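Local coordinates for alcohol dehydrogenase, zinc-containing (PDB 5YLN), which probably catalyses the zinc-dependent, NAD+-linked oxidation of alcohols to aldehydes or ketones, as other members of the zinc-containing alcohol dehydrogenase family do, at residues 110-116 and 128-132; 88-92 and 296-300; 39-45 and 122-126; 76-80 and 133-139. All coordinates share one frame; numbering follows the deposited sequence.

Interaction 1: 110-116 and 128-132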
loop_
_atom_site.group_PDB
_atom_site.type_symbol
_atom_site.label_atom_id
_atom_site.label_comp_id
_atom_site.label_asym_id
_atom_site.label_seq_id
_atom_site.Cartn_x
_atom_site.Cartn_y
_atom_site.Cartn_z
ATOM N N ASP A 110 3.929 23.572 -9.951
ATOM C CA ASP A 110 4.257 24.773 -10.722
ATOM C C ASP A 110 4.706 24.326 -12.114
ATOM O O ASP A 110 5.899 24.085 -12.326
ATOM C CB ASP A 110 5.326 25.577 -10.003
ATOM C CG ASP A 110 5.854 26.727 -10.834
ATOM O OD1 ASP A 110 5.136 27.181 -11.749
ATOM O OD2 ASP A 110 7.005 27.163 -10.577
ATOM N N GLU A 111 3.755 24.236 -13.043
ATOM C CA GLU A 111 3.957 23.704 -14.396
ATOM C C GLU A 111 4.827 22.448 -14.363
ATOM O O GLU A 111 5.888 22.363 -14.984
ATOM C CB GLU A 111 4.553 24.753 -15.354
ATOM C CG GLU A 111 4.271 24.396 -16.864
ATOM C CD GLU A 111 4.808 25.404 -17.909
ATOM O OE1 GLU A 111 5.609 26.297 -17.566
ATOM O OE2 GLU A 111 4.414 25.295 -19.099
ATOM N N GLY A 112 4.351 21.456 -13.610
ATOM C CA GLY A 112 5.131 20.266 -13.350
ATOM C C GLY A 112 4.282 19.014 -13.411
ATOM O O GLY A 112 3.076 19.069 -13.640
ATOM N N GLY A 113 4.944 17.883 -13.209
ATOM C CA GLY A 113 4.307 16.596 -13.344
ATOM C C GLY A 113 4.424 16.082 -14.764
ATOM O O GLY A 113 5.280 16.508 -15.549
ATOM N N TRP A 114 3.529 15.157 -15.105
ATOM C CA TRP A 114 3.466 14.646 -16.470
ATOM C C TRP A 114 2.607 15.601 -17.278
ATOM O O TRP A 114 1.378 15.603 -17.169
ATOM C CB TRP A 114 2.926 13.223 -16.520
ATOM C CG TRP A 114 2.584 12.845 -17.904
ATOM C CD1 TRP A 114 3.387 12.951 -19.015
ATOM C CD2 TRP A 114 1.330 12.355 -18.363
ATOM N NE1 TRP A 114 2.708 12.532 -20.140
ATOM C CE2 TRP A 114 1.435 12.170 -19.763
ATOM C CE3 TRP A 114 0.126 12.043 -17.732
ATOM C CZ2 TRP A 114 0.383 11.688 -20.524
ATOM C CZ3 TRP A 114 -0.926 11.578 -18.500
ATOM C CH2 TRP A 114 -0.788 11.397 -19.873
ATOM N N ILE A 115 3.249 16.441 -18.082
ATOM C CA ILE A 115 2.480 17.405 -18.858
ATOM C C ILE A 115 2.823 17.313 -20.346
ATOM O O ILE A 115 2.016 17.716 -21.195
ATOM C CB ILE A 115 2.677 18.837 -18.315
ATOM C CG1 ILE A 115 4.155 19.220 -18.278
ATOM C CG2 ILE A 115 2.002 18.999 -16.913
ATOM C CD1 ILE A 115 4.378 20.621 -17.745
ATOM N N PHE A 116 4.018 16.800 -20.669
ATOM C CA PHE A 116 4.417 16.665 -22.077
ATOM C C PHE A 116 3.401 15.780 -22.814
ATOM O O PHE A 116 3.171 14.642 -22.381
ATOM C CB PHE A 116 5.829 16.067 -22.222
ATOM C CG PHE A 116 6.968 17.017 -21.902
ATOM C CD1 PHE A 116 7.047 18.282 -22.477
ATOM C CD2 PHE A 116 7.995 16.610 -21.061
ATOM C CE1 PHE A 116 8.109 19.131 -22.192
ATOM C CE2 PHE A 116 9.067 17.453 -20.755
ATOM C CZ PHE A 116 9.123 18.718 -21.315
ATOM N N LEU A 128 11.113 21.250 -29.029
ATOM C CA LEU A 128 10.333 21.094 -27.813
ATOM C C LEU A 128 10.659 22.232 -26.856
ATOM O O LEU A 128 11.830 22.482 -26.568
ATOM C CB LEU A 128 10.640 19.740 -27.163
ATOM C CG LEU A 128 10.130 19.499 -25.740
ATOM C CD1 LEU A 128 8.615 19.313 -25.757
ATOM C CD2 LEU A 128 10.831 18.290 -25.133
ATOM N N ARG A 129 9.633 22.911 -26.352
ATOM C CA ARG A 129 9.827 23.786 -25.210
ATOM C C ARG A 129 9.868 22.933 -23.949
ATOM O O ARG A 129 8.950 22.144 -23.691
ATOM C CB ARG A 129 8.723 24.836 -25.105
ATOM C CG ARG A 129 8.684 25.448 -23.712
ATOM C CD ARG A 129 7.690 26.572 -23.565
ATOM N NE ARG A 129 7.768 27.084 -22.197
ATOM C CZ ARG A 129 6.888 26.805 -21.240
ATOM N NH1 ARG A 129 5.833 26.034 -21.508
ATOM N NH2 ARG A 129 7.065 27.290 -20.014
ATOM N N VAL A 130 10.933 23.076 -23.170
ATOM C CA VAL A 130 11.114 22.301 -21.949
ATOM C C VAL A 130 11.016 23.252 -20.756
ATOM O O VAL A 130 11.944 24.035 -20.517
ATOM C CB VAL A 130 12.458 21.573 -21.955
ATOM C CG1 VAL A 130 12.634 20.787 -20.670
ATOM C CG2 VAL A 130 12.553 20.703 -23.177
ATOM N N PRO A 131 9.935 23.215 -19.972
ATOM C CA PRO A 131 9.900 24.007 -18.730
ATOM C C PRO A 131 10.881 23.449 -17.708
ATOM O O PRO A 131 11.190 22.258 -17.717
ATOM C CB PRO A 131 8.455 23.857 -18.236
ATOM C CG PRO A 131 7.702 23.126 -19.345
ATOM C CD PRO A 131 8.748 22.357 -20.111
ATOM N N HIS A 132 11.389 24.337 -16.846
ATOM C CA HIS A 132 12.301 23.973 -15.753
ATOM C C HIS A 132 13.455 23.107 -16.239
ATOM O O HIS A 132 13.689 22.003 -15.737
ATOM C CB HIS A 132 11.548 23.268 -14.635
ATOM C CG HIS A 132 10.413 24.069 -14.087
ATOM N ND1 HIS A 132 10.583 25.326 -13.549
ATOM C CD2 HIS A 132 9.086 23.802 -14.014
ATOM C CE1 HIS A 132 9.410 25.800 -13.166
ATOM N NE2 HIS A 132 8.486 24.891 -13.432
#
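Glu111 and Pro131 mark the closest backbone approach here, their CA atoms 7.4 Å apart, and at Phe116 and Val130 the separation is 8.8 Å. With the two backbones this far apart, side chains do the joining. The main polar link is a salt bridge in which Arg129 reaches Glu111 end-on: NH1 donates to OE2 at 2.9 Å and NH2 to OE1 at 3.0 Å. Both oxygens are met on their syn sides, and the carboxylate and guanidinium planes lie 31° apart. An extended chain from CG to NE carries the Arg129 head across, while Pro131 CG sits over one guanidinium face, near the rim. Lys28 also pairs with Glu111 OE1, giving the carboxylate a second cationic partner. Further along, His132 NE2 donates to Asp110 O at 2.9 Å, tilted out of the carbonyl plane, which ties the imidazole to a main-chain oxygen beside the Cys4 zinc site, where its ring touches Cys94. At the apolar end the Phe116 ring presents its edge to Arg129 O (CE1 to O, 3.5 Å), with Leu128 CD1 3.6 Å from the same CE1 and Pro131 CD 3.9 Å from CZ. Its residues pack on strand 33-39, which pairs with strand 127-129, and on strand 91-92, whose Cys92 meets Ile115, Phe116 and Pro131; helix 133-136 follows directly, and its Thr136 touches Phe116 and Val130.

Interaction 2: 88-92 and 296-300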
loop_
_atom_site.group_PDB
_atom_site.type_symbol
_atom_site.label_atom_id
_atom_site.label_comp_id
_atom_site.label_asym_id
_atom_site.label_seq_id
_atom_site.Cartn_x
_atom_site.Cartn_y
_atom_site.Cartn_z
ATOM N N ILE A 88 15.585 14.103 -21.980
ATOM C CA ILE A 88 14.435 14.832 -21.458
ATOM C C ILE A 88 13.537 13.831 -20.746
ATOM O O ILE A 88 13.040 12.875 -21.361
ATOM C CB ILE A 88 13.659 15.574 -22.555
ATOM C CG1 ILE A 88 14.618 16.279 -23.527
ATOM C CG2 ILE A 88 12.706 16.583 -21.923
ATOM C CD1 ILE A 88 14.396 15.901 -24.961
ATOM N N SER A 89 13.326 14.064 -19.452
ATOM C CA SER A 89 12.401 13.255 -18.672
ATOM C C SER A 89 10.957 13.532 -19.083
ATOM O O SER A 89 10.611 14.631 -19.519
ATOM C CB SER A 89 12.596 13.548 -17.172
ATOM O OG SER A 89 11.522 13.052 -16.413
ATOM N N CYS A 90 10.102 12.518 -18.934
ATOM C CA CYS A 90 8.687 12.718 -19.231
ATOM C C CYS A 90 7.999 13.629 -18.223
ATOM O O CYS A 90 6.886 14.096 -18.489
ATOM C CB CYS A 90 7.959 11.367 -19.306
ATOM S SG CYS A 90 7.952 10.403 -17.760
ATOM N N VAL A 91 8.649 13.925 -17.098
ATOM C CA VAL A 91 8.067 14.690 -16.003
ATOM C C VAL A 91 8.854 15.981 -15.822
ATOM O O VAL A 91 10.086 15.950 -15.748
ATOM C CB VAL A 91 8.076 13.862 -14.701
ATOM C CG1 VAL A 91 7.894 14.766 -13.492
ATOM C CG2 VAL A 91 6.992 12.774 -14.754
ATOM N N CYS A 92 8.144 17.113 -15.738
ATOM C CA CYS A 92 8.768 18.398 -15.437
ATOM C C CYS A 92 8.734 18.661 -13.938
ATOM O O CYS A 92 7.713 18.422 -13.284
ATOM C CB CYS A 92 8.047 19.540 -16.151
ATOM S SG CYS A 92 7.842 19.305 -17.920
ATOM N N LEU A 296 2.322 7.567 -10.326
ATOM C CA LEU A 296 2.859 8.137 -11.554
ATOM C C LEU A 296 4.368 8.284 -11.370
ATOM O O LEU A 296 4.821 8.796 -10.335
ATOM C CB LEU A 296 2.226 9.502 -11.815
ATOM C CG LEU A 296 2.798 10.398 -12.913
ATOM C CD1 LEU A 296 2.751 9.658 -14.210
ATOM C CD2 LEU A 296 1.988 11.677 -12.994
ATOM N N VAL A 297 5.138 7.858 -12.371
ATOM C CA VAL A 297 6.586 7.963 -12.284
ATOM C C VAL A 297 6.984 9.397 -11.946
ATOM O O VAL A 297 6.323 10.358 -12.356
ATOM C CB VAL A 297 7.240 7.500 -13.598
ATOM C CG1 VAL A 297 7.025 8.545 -14.717
ATOM C CG2 VAL A 297 8.735 7.246 -13.395
ATOM N N SER A 298 8.060 9.548 -11.163
ATOM C CA SER A 298 8.631 10.868 -10.904
ATOM C C SER A 298 9.901 11.144 -11.699
ATOM O O SER A 298 10.137 12.294 -12.091
ATOM C CB SER A 298 8.938 11.036 -9.411
ATOM O OG SER A 298 7.818 11.590 -8.756
ATOM N N THR A 299 10.685 10.098 -11.965
ATOM C CA THR A 299 12.023 10.114 -12.569
ATOM C C THR A 299 13.092 10.681 -11.633
ATOM O O THR A 299 14.197 11.016 -12.079
ATOM C CB THR A 299 12.069 10.824 -13.946
ATOM O OG1 THR A 299 11.955 12.243 -13.803
ATOM C CG2 THR A 299 10.950 10.340 -14.833
ATOM N N ASN A 300 12.839 10.711 -10.319
ATOM C CA ASN A 300 13.910 11.058 -9.394
ATOM C C ASN A 300 15.059 10.041 -9.423
ATOM O O ASN A 300 16.187 10.383 -9.047
ATOM C CB ASN A 300 13.349 11.209 -7.976
ATOM C CG ASN A 300 12.637 9.966 -7.496
ATOM O OD1 ASN A 300 11.786 9.416 -8.186
ATOM N ND2 ASN A 300 12.998 9.506 -6.315
#
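Ser89 and Thr299 meet hydroxyl to hydroxyl: Ser89 OG donates to Thr299 OG1 over 2.8 Å, the one hydrogen bond that joins these two segments. Ser89 OG lies anti to its own nitrogen (chi1 165°) and also accepts from Val91 N at 3.1 Å in a nearly straight bond (169°), which makes an ST turn. Two bonds, one given and one received, thus hold the serine hydroxyl and fix its rotation. The methyl of Thr299 lies on the same serine oxygen, CG2 3.2 Å from Ser89 OG, and reaches Cys90 SG at 4.2 Å. That sulfur, set between its backbone nitrogen and carbonyl carbon (chi1 63°), comes within 3.7 Å of Val297 CG1. Val91 faces the same loop with its two branches divided: CG1 is 3.6 Å from Ser298 O, whereas CG2 is 3.5 Å from Val297 O, so the valine rests on two successive carbonyls. Glu161 OE1 accepts from the backbone nitrogens of Ser298 and Thr299, and Ser298 OG is bonded to Ala106 N, so the loop has further anchors in helix 157-165 and at Ala106. Cys90 touches His64, which binds a zinc ion together with Cys42. The arrangement is a buried seam between the GroES-like domain and the loop that follows strand 291-293 of the parallel Rossmann-type sheet, the two-domain architecture of zinc-containing alcohol dehydrogenases, beside their interdomain cleft.

Interaction 3: 39-45 and 122-126. With ZN (zinc ion), chain E.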
loop_
_atom_site.group_PDB
_atom_site.type_symbol
_atom_site.label_atom_id
_atom_site.label_comp_id
_atom_site.label_asym_id
_atom_site.label_seq_id
_atom_site.Cartn_x
_atom_site.Cartn_y
_atom_site.Cartn_z
ATOM N N THR A 39 12.901 9.944 -30.599
ATOM C CA THR A 39 11.750 9.851 -29.715
ATOM C C THR A 39 11.156 8.454 -29.867
ATOM O O THR A 39 11.696 7.601 -30.581
ATOM C CB THR A 39 10.734 10.965 -30.024
ATOM O OG1 THR A 39 9.753 11.027 -28.990
ATOM C CG2 THR A 39 10.017 10.738 -31.398
ATOM N N THR A 40 10.044 8.216 -29.170
ATOM C CA THR A 40 9.317 6.951 -29.246
ATOM C C THR A 40 7.818 7.207 -28.975
ATOM O O THR A 40 7.378 8.345 -28.796
ATOM C CB THR A 40 9.950 5.939 -28.269
ATOM O OG1 THR A 40 9.352 4.642 -28.403
ATOM C CG2 THR A 40 9.790 6.390 -26.845
ATOM N N ILE A 41 7.036 6.129 -28.954
ATOM C CA ILE A 41 5.610 6.155 -28.641
ATOM C C ILE A 41 5.383 5.350 -27.366
ATOM O O ILE A 41 5.985 4.287 -27.170
ATOM C CB ILE A 41 4.750 5.563 -29.783
ATOM C CG1 ILE A 41 5.185 6.078 -31.160
ATOM C CG2 ILE A 41 3.281 5.873 -29.565
ATOM C CD1 ILE A 41 4.633 5.247 -32.287
ATOM N N CYS A 42 4.498 5.845 -26.517
ATOM C CA CYS A 42 4.064 5.175 -25.304
ATOM C C CYS A 42 2.640 4.670 -25.490
ATOM O O CYS A 42 1.872 5.223 -26.281
ATOM C CB CYS A 42 4.132 6.136 -24.118
ATOM S SG CYS A 42 3.461 5.453 -22.605
ATOM N N GLY A 43 2.281 3.606 -24.772
ATOM C CA GLY A 43 0.903 3.148 -24.817
ATOM C C GLY A 43 -0.099 4.252 -24.510
ATOM O O GLY A 43 -1.173 4.307 -25.116
ATOM N N THR A 44 0.247 5.155 -23.580
ATOM C CA THR A 44 -0.634 6.273 -23.238
ATOM C C THR A 44 -0.944 7.141 -24.458
ATOM O O THR A 44 -2.037 7.700 -24.552
ATOM C CB THR A 44 -0.004 7.118 -22.114
ATOM O OG1 THR A 44 0.124 6.345 -20.909
ATOM C CG2 THR A 44 -0.836 8.353 -21.822
ATOM N N ASP A 45 -0.000 7.259 -25.403
ATOM C CA ASP A 45 -0.266 8.028 -26.617
ATOM C C ASP A 45 -1.390 7.391 -27.423
ATOM O O ASP A 45 -2.256 8.092 -27.967
ATOM C CB ASP A 45 1.008 8.142 -27.465
ATOM C CG ASP A 45 2.152 8.877 -26.742
ATOM O OD1 ASP A 45 1.884 9.781 -25.914
ATOM O OD2 ASP A 45 3.329 8.545 -27.007
ATOM N N GLY A 122 4.156 18.015 -26.631
ATOM C CA GLY A 122 5.107 16.966 -26.334
ATOM C C GLY A 122 6.216 16.815 -27.369
ATOM O O GLY A 122 6.560 17.748 -28.102
ATOM N N MET A 123 6.783 15.611 -27.438
ATOM C CA MET A 123 8.108 15.407 -28.028
ATOM C C MET A 123 8.083 14.838 -29.431
ATOM O O MET A 123 9.147 14.749 -30.052
ATOM C CB MET A 123 8.975 14.533 -27.113
ATOM C CG MET A 123 8.928 14.947 -25.645
ATOM S SD MET A 123 10.367 14.314 -24.764
ATOM C CE MET A 123 9.909 14.672 -23.082
ATOM N N GLN A 124 6.905 14.506 -29.971
ATOM C CA GLN A 124 6.804 14.010 -31.348
ATOM C C GLN A 124 6.700 15.191 -32.310
ATOM O O GLN A 124 5.655 15.463 -32.917
ATOM C CB GLN A 124 5.625 13.058 -31.493
ATOM C CG GLN A 124 5.958 11.721 -30.877
ATOM C CD GLN A 124 4.752 10.889 -30.526
ATOM O OE1 GLN A 124 3.667 11.150 -31.001
ATOM N NE2 GLN A 124 4.942 9.878 -29.684
ATOM N N ALA A 125 7.830 15.897 -32.415
ATOM C CA ALA A 125 7.982 17.118 -33.192
ATOM C C ALA A 125 9.471 17.389 -33.341
ATOM O O ALA A 125 10.306 16.707 -32.739
ATOM C CB ALA A 125 7.290 18.302 -32.517
ATOM N N GLU A 126 9.789 18.441 -34.106
ATOM C CA GLU A 126 11.189 18.782 -34.350
ATOM C C GLU A 126 11.831 19.460 -33.144
ATOM O O GLU A 126 12.995 19.189 -32.823
ATOM C CB GLU A 126 11.321 19.702 -35.559
ATOM C CG GLU A 126 11.031 19.063 -36.900
ATOM C CD GLU A 126 11.142 20.078 -38.048
ATOM O OE1 GLU A 126 12.254 20.602 -38.259
ATOM O OE2 GLU A 126 10.115 20.370 -38.707
HETATM ZN ZN ZN E . 4.473 7.202 -21.087
#
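Thr39 and Gln124 bring the two backbones together, with 6.7 Å between their CA atoms, and Gln124 is the centre of an inverse gamma turn. From that turn its side chain runs out extended beyond CG, so the amide reaches well into the other segment. NE2 donates to Thr40 O at 3.0 Å, the carbonyl oxygen lying close to the amide plane, and makes a second, weak bond to Asp45 OD2 at 3.4 Å; the amide and carboxylate planes are 81° apart. OE1 is held by Tyr333 OH, so both ends of the amide are bonded and its rotation is fixed. Cys42 is the N-cap of helix 43-50 and forms a capping box with Asp45, whose OD2 accepts from Cys42 N at 3.0 Å, nearly straight (176°) and from above the carboxylate plane. This bond lets Asp45 act as a second-shell residue that positions the zinc-binding cysteine. A separate capping bond runs from Thr44 N to Cys42 SG at 3.4 Å. Cys42 SG also binds the zinc ion at 2.5 Å, with His64 as another protein ligand of this metal in the GroES-like domain. Alongside, Thr39 CG2 lies 4.2 Å from Gln124 CG, while Thr39 OG1 bonds to Glu65 O.

Interaction 4: 76-80 and 133-139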
loop_
_atom_site.group_PDB
_atom_site.type_symbol
_atom_site.label_atom_id
_atom_site.label_comp_id
_atom_site.label_asym_id
_atom_site.label_seq_id
_atom_site.Cartn_x
_atom_site.Cartn_y
_atom_site.Cartn_z
ATOM N N GLY A 76 17.490 32.209 -16.836
ATOM C CA GLY A 76 17.568 31.520 -15.564
ATOM C C GLY A 76 18.068 30.096 -15.628
ATOM O O GLY A 76 17.973 29.390 -14.619
ATOM N N VAL A 77 18.592 29.644 -16.764
ATOM C CA VAL A 77 19.086 28.276 -16.900
ATOM C C VAL A 77 20.593 28.301 -16.727
ATOM O O VAL A 77 21.291 29.021 -17.445
ATOM C CB VAL A 77 18.711 27.662 -18.257
ATOM C CG1 VAL A 77 19.370 26.280 -18.402
ATOM C CG2 VAL A 77 17.200 27.572 -18.394
ATOM N N SER A 78 21.115 27.489 -15.816
ATOM C CA SER A 78 22.522 27.629 -15.477
ATOM C C SER A 78 23.363 26.419 -15.810
ATOM O O SER A 78 24.556 26.577 -16.090
ATOM C CB SER A 78 22.677 27.958 -13.985
ATOM O OG SER A 78 22.143 26.936 -13.170
ATOM N N ASN A 79 22.782 25.224 -15.813
ATOM C CA ASN A 79 23.559 24.009 -15.972
ATOM C C ASN A 79 23.446 23.410 -17.372
ATOM O O ASN A 79 23.969 22.314 -17.611
ATOM C CB ASN A 79 23.141 22.983 -14.918
ATOM C CG ASN A 79 23.423 23.460 -13.482
ATOM O OD1 ASN A 79 24.412 24.151 -13.224
ATOM N ND2 ASN A 79 22.533 23.115 -12.560
ATOM N N PHE A 80 22.775 24.092 -18.301
ATOM C CA PHE A 80 22.709 23.635 -19.687
ATOM C C PHE A 80 22.911 24.826 -20.608
ATOM O O PHE A 80 22.594 25.963 -20.253
ATOM C CB PHE A 80 21.373 22.934 -19.997
ATOM C CG PHE A 80 21.135 21.667 -19.188
ATOM C CD1 PHE A 80 20.482 21.716 -17.959
ATOM C CD2 PHE A 80 21.560 20.429 -19.666
ATOM C CE1 PHE A 80 20.276 20.553 -17.210
ATOM C CE2 PHE A 80 21.355 19.265 -18.926
ATOM C CZ PHE A 80 20.716 19.331 -17.683
ATOM N N ALA A 133 14.185 23.626 -17.231
ATOM C CA ALA A 133 15.188 22.824 -17.929
ATOM C C ALA A 133 16.248 22.289 -16.978
ATOM O O ALA A 133 16.719 21.157 -17.141
ATOM C CB ALA A 133 15.841 23.646 -19.038
ATOM N N ASP A 134 16.655 23.090 -15.985
ATOM C CA ASP A 134 17.694 22.639 -15.063
ATOM C C ASP A 134 17.273 21.384 -14.306
ATOM O O ASP A 134 18.130 20.586 -13.906
ATOM C CB ASP A 134 18.055 23.759 -14.087
ATOM C CG ASP A 134 19.143 24.671 -14.620
ATOM O OD1 ASP A 134 19.991 24.183 -15.379
ATOM O OD2 ASP A 134 19.156 25.875 -14.283
ATOM N N ASN A 135 15.967 21.182 -14.102
ATOM C CA ASN A 135 15.490 20.021 -13.363
ATOM C C ASN A 135 14.797 18.983 -14.234
ATOM O O ASN A 135 14.385 17.939 -13.722
ATOM C CB ASN A 135 14.552 20.461 -12.233
ATOM C CG ASN A 135 15.194 21.462 -11.309
ATOM O OD1 ASN A 135 16.047 21.110 -10.499
ATOM N ND2 ASN A 135 14.796 22.712 -11.420
ATOM N N THR A 136 14.668 19.229 -15.534
ATOM C CA THR A 136 13.993 18.302 -16.431
ATOM C C THR A 136 14.942 17.633 -17.413
ATOM O O THR A 136 14.630 16.546 -17.911
ATOM C CB THR A 136 12.872 19.050 -17.179
ATOM O OG1 THR A 136 12.005 19.642 -16.199
ATOM C CG2 THR A 136 12.032 18.129 -18.110
ATOM N N LEU A 137 16.109 18.221 -17.661
ATOM C CA LEU A 137 17.094 17.691 -18.596
ATOM C C LEU A 137 18.222 16.985 -17.848
ATOM O O LEU A 137 18.549 17.337 -16.715
ATOM C CB LEU A 137 17.678 18.818 -19.452
ATOM C CG LEU A 137 16.702 19.641 -20.289
ATOM C CD1 LEU A 137 17.457 20.701 -21.097
ATOM C CD2 LEU A 137 15.938 18.717 -21.218
ATOM N N TYR A 138 18.821 15.993 -18.502
ATOM C CA TYR A 138 19.995 15.298 -17.986
ATOM C C TYR A 138 21.063 15.223 -19.063
ATOM O O TYR A 138 20.769 14.867 -20.210
ATOM C CB TYR A 138 19.645 13.894 -17.502
ATOM C CG TYR A 138 18.770 13.909 -16.281
ATOM C CD1 TYR A 138 19.327 13.965 -15.007
ATOM C CD2 TYR A 138 17.386 13.896 -16.400
ATOM C CE1 TYR A 138 18.532 13.987 -13.890
ATOM C CE2 TYR A 138 16.583 13.918 -15.290
ATOM C CZ TYR A 138 17.160 13.966 -14.034
ATOM O OH TYR A 138 16.371 13.993 -12.912
ATOM N N HIS A 139 22.299 15.542 -18.690
ATOM C CA HIS A 139 23.408 15.395 -19.614
ATOM C C HIS A 139 23.602 13.926 -19.965
ATOM O O HIS A 139 23.546 13.062 -19.093
ATOM C CB HIS A 139 24.683 15.974 -18.992
ATOM C CG HIS A 139 24.689 17.469 -18.911
ATOM N ND1 HIS A 139 24.837 18.272 -20.026
ATOM C CD2 HIS A 139 24.560 18.304 -17.855
ATOM C CE1 HIS A 139 24.804 19.538 -19.655
ATOM N NE2 HIS A 139 24.636 19.585 -18.345
#
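Phe80 and His139 form an offset stack, their centroids 4.2 Å apart and their planes inclined by 22°, with Phe80 CE2 over the centre of the imidazole face. Over one face of the phenyl ring itself sits Leu137 CB, 3.8 Å from the centroid and 21° off the normal, in a CH-pi contact. The imidazole is not left to turn about its own bond, because His139 NE2 donates to Asn79 O at 2.9 Å, nearly along the C=O axis and close to the ring plane. The loop therefore supplies both the phenyl that stacks and, one residue earlier, the carbonyl that orients the histidine.

A second group of bonds holds the preceding part of the loop. The Asp134 carboxylate receives two successive backbone N-H groups: Asp134 OD2 takes Ser78 N on its syn lone pair at 3.0 Å, and OD1 takes Asn79 N at 3.0 Å, also on the syn side. Ser78 OG adds a weak bond to OD2. With one oxygen for each amide, the carboxylate pins the chain at Ser78 and Asn79. Beside it, Val77 CG2 packs on Ala133 CB at 4.2 Å, an apolar edge to this polar grip. Asp134 itself is placed by helix 133-136, whose end leads straight into strand 137-139. That strand pairs antiparallel with strand 85-88, whose Val86 touches Phe80, Leu137 and His139, so within the GroES-like domain the loop between strands 66-72 and 85-88 is fastened to helix 133-136 and strand 137-139.

In the fold
Interactions 1, 2 and 3 gather round the Phe116 ring: it packs on Cys92 SG (CE2 to SG, 3.6 Å) in interaction 2 and on the methyl of Met123 (CD2 to CE, 3.4 Å) in interaction 3. Gly113 N and Cys92 O, 2.8 Å apart, join strands 113-114 and 91-92. Interaction 4 meets interaction 1 through Pro131 O and Thr136 OG1 (3.1 Å) and interaction 2 through Ser89 N and Thr136 O (3.2 Å), but keeps about 6 Å, nearest atoms, from interaction 3. Interaction 3 holds a ligand of one zinc ion, whereas interaction 1 reaches both zinc sites. Interaction 4 lies farther out, its Asp134 side chain about 12 Å from a bound zinc ion.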